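Local coordinates for protein macrophage receptor MARCO (Mus musculus, PDB 2OYA) that probably serves as a macrophage scavenger receptor, its cysteine-rich domain recognising ligands through a basic and an acidic cluster, at residues V20-E25 with N63-N68. Sequence-based numbering, arbitrary orientation.
Sequences VYYNNE and NIWLDN
The indole of W65 lies against the hairpin end of 20-25, its NE1 donating to E25 O over 3.0 Å, fairly straight at 160° and close to the ring plane. Tryptophan suits the place because it joins a broad apolar surface to one N-H. Y22 supplies the matching surface: its CB sits 3.7 Å above the centroid of the W65 five-membered ring, while its ring turns an edge toward the six-membered ring in a T-shaped pair, planes 63° apart, with CD2 3.6 Å from W65 CE3. On the opposite face of the indole, N63 CB packs over the ring centre. V20, small and branched, places CG1 3.7 Å from W65 CB; chi1 of 63° selects this branch for the contact.

The type I' turn from Y22 to E25 is closed by E25 N to Y22 O; N23 and N24 take its positive phi, which asparagine tolerates well. The return bond from Y22 N reaches E25 O from the face opposite W65 NE1, so two donors grip that oxygen. Farther out, W86 stacks on Y22. In the SRCR domain's mixed sheet, strand 25-29 lies between antiparallel 17-22 and parallel 64-66, and the indole reaches its first residue at the turn.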
loop_
_atom_site.group_PDB
_atom_site.type_symbol
_atom_site.label_atom_id
_atom_site.label_comp_id
_atom_site.label_asym_id
_atom_site.label_seq_id
_atom_site.Cartn_x
_atom_site.Cartn_y
_atom_site.Cartn_z
ATOM N N VAL A 20 -3.908 1.830 4.499
ATOM C CA VAL A 20 -3.233 1.318 5.680
ATOM C C VAL A 20 -4.060 1.710 6.904
ATOM O O VAL A 20 -4.662 2.781 6.925
ATOM C CB VAL A 20 -1.755 1.841 5.765
ATOM C CG1 VAL A 20 -1.696 3.374 5.901
ATOM C CG2 VAL A 20 -0.994 1.187 6.881
ATOM N N TYR A 21 -4.118 0.809 7.885
ATOM C CA TYR A 21 -4.918 1.008 9.089
ATOM C C TYR A 21 -4.003 1.431 10.244
ATOM O O TYR A 21 -3.140 0.655 10.697
ATOM C CB TYR A 21 -5.674 -0.288 9.423
ATOM C CG TYR A 21 -6.765 -0.109 10.447
ATOM C CD1 TYR A 21 -8.010 0.445 10.094
ATOM C CD2 TYR A 21 -6.567 -0.492 11.771
ATOM C CE1 TYR A 21 -9.020 0.609 11.049
ATOM C CE2 TYR A 21 -7.576 -0.337 12.728
ATOM C CZ TYR A 21 -8.792 0.203 12.362
ATOM O OH TYR A 21 -9.794 0.365 13.313
ATOM N N TYR A 22 -4.174 2.666 10.703
ATOM C CA TYR A 22 -3.308 3.236 11.735
ATOM C C TYR A 22 -4.178 4.136 12.612
ATOM O O TYR A 22 -5.106 4.789 12.124
ATOM C CB TYR A 22 -2.174 4.019 11.069
ATOM C CG TYR A 22 -1.292 4.817 11.995
ATOM C CD1 TYR A 22 -0.130 4.257 12.529
ATOM C CD2 TYR A 22 -1.599 6.146 12.306
ATOM C CE1 TYR A 22 0.711 5.007 13.380
ATOM C CE2 TYR A 22 -0.793 6.895 13.153
ATOM C CZ TYR A 22 0.364 6.321 13.680
ATOM O OH TYR A 22 1.166 7.087 14.498
ATOM N N ASN A 23 -3.879 4.161 13.909
ATOM C CA ASN A 23 -4.701 4.895 14.874
ATOM C C ASN A 23 -6.197 4.670 14.685
ATOM O O ASN A 23 -6.998 5.611 14.739
ATOM C CB ASN A 23 -4.362 6.397 14.889
ATOM C CG ASN A 23 -4.744 7.054 16.214
ATOM O OD1 ASN A 23 -4.702 6.412 17.273
ATOM N ND2 ASN A 23 -5.125 8.322 16.159
ATOM N N ASN A 24 -6.547 3.410 14.435
ATOM C CA ASN A 24 -7.944 2.938 14.349
ATOM C C ASN A 24 -8.739 3.503 13.197
ATOM O O ASN A 24 -9.965 3.547 13.264
ATOM C CB ASN A 24 -8.685 3.116 15.686
ATOM C CG ASN A 24 -7.881 2.569 16.864
ATOM O OD1 ASN A 24 -7.624 1.378 16.932
ATOM N ND2 ASN A 24 -7.440 3.455 17.756
ATOM N N GLU A 25 -8.047 3.938 12.140
ATOM C CA GLU A 25 -8.741 4.448 10.967
ATOM C C GLU A 25 -7.991 4.039 9.726
ATOM O O GLU A 25 -6.772 4.041 9.725
ATOM C CB GLU A 25 -8.790 5.973 10.992
ATOM C CG GLU A 25 -9.620 6.594 12.095
ATOM C CD GLU A 25 -9.752 8.085 11.922
ATOM O OE1 GLU A 25 -10.779 8.510 11.357
ATOM O OE2 GLU A 25 -8.827 8.822 12.332
ATOM N N ASN A 63 -7.509 10.464 6.496
ATOM C CA ASN A 63 -6.098 10.599 6.750
ATOM C C ASN A 63 -5.200 10.097 5.622
ATOM O O ASN A 63 -5.477 9.076 5.002
ATOM C CB ASN A 63 -5.742 9.881 8.040
ATOM C CG ASN A 63 -6.241 10.603 9.245
ATOM O OD1 ASN A 63 -5.689 11.638 9.640
ATOM N ND2 ASN A 63 -7.311 10.072 9.847
ATOM N N ILE A 64 -4.132 10.841 5.353
ATOM C CA ILE A 64 -3.034 10.299 4.557
ATOM C C ILE A 64 -2.006 9.854 5.599
ATOM O O ILE A 64 -1.378 10.677 6.255
ATOM C CB ILE A 64 -2.470 11.335 3.552
ATOM C CG1 ILE A 64 -3.579 11.779 2.570
ATOM C CG2 ILE A 64 -1.263 10.748 2.777
ATOM C CD1 ILE A 64 -3.244 13.041 1.771
ATOM N N TRP A 65 -1.878 8.549 5.803
ATOM C CA TRP A 65 -1.010 8.081 6.894
ATOM C C TRP A 65 0.484 8.021 6.590
ATOM O O TRP A 65 1.300 8.179 7.499
ATOM C CB TRP A 65 -1.442 6.709 7.390
ATOM C CG TRP A 65 -2.700 6.674 8.227
ATOM C CD1 TRP A 65 -3.711 5.785 8.120
ATOM C CD2 TRP A 65 -3.045 7.552 9.320
ATOM N NE1 TRP A 65 -4.679 6.041 9.071
ATOM C CE2 TRP A 65 -4.290 7.114 9.824
ATOM C CE3 TRP A 65 -2.415 8.653 9.920
ATOM C CZ2 TRP A 65 -4.940 7.757 10.883
ATOM C CZ3 TRP A 65 -3.061 9.288 10.993
ATOM C CH2 TRP A 65 -4.308 8.831 11.458
ATOM N N LEU A 66 0.834 7.715 5.345
ATOM C CA LEU A 66 2.239 7.499 4.958
ATOM C C LEU A 66 2.683 8.389 3.802
ATOM O O LEU A 66 1.889 8.723 2.921
ATOM C CB LEU A 66 2.473 6.034 4.587
ATOM C CG LEU A 66 2.330 4.996 5.703
ATOM C CD1 LEU A 66 2.484 3.594 5.114
ATOM C CD2 LEU A 66 3.344 5.259 6.831
ATOM N N ASP A 67 3.955 8.779 3.833
ATOM C CA ASP A 67 4.565 9.596 2.786
ATOM C C ASP A 67 6.060 9.258 2.776
ATOM O O ASP A 67 6.620 8.821 3.800
ATOM C CB ASP A 67 4.340 11.091 3.084
ATOM C CG ASP A 67 4.730 12.001 1.932
ATOM O OD1 ASP A 67 4.919 11.508 0.812
ATOM O OD2 ASP A 67 4.792 13.242 2.147
ATOM N N ASN A 68 6.684 9.420 1.613
ATOM C CA ASN A 68 8.105 9.115 1.421
ATOM C C ASN A 68 8.487 7.729 1.917
ATOM O O ASN A 68 9.510 7.554 2.584
ATOM C CB ASN A 68 8.981 10.207 2.056
ATOM C CG ASN A 68 8.611 11.583 1.563
ATOM O OD1 ASN A 68 8.105 12.412 2.323
ATOM N ND2 ASN A 68 8.788 11.812 0.268
#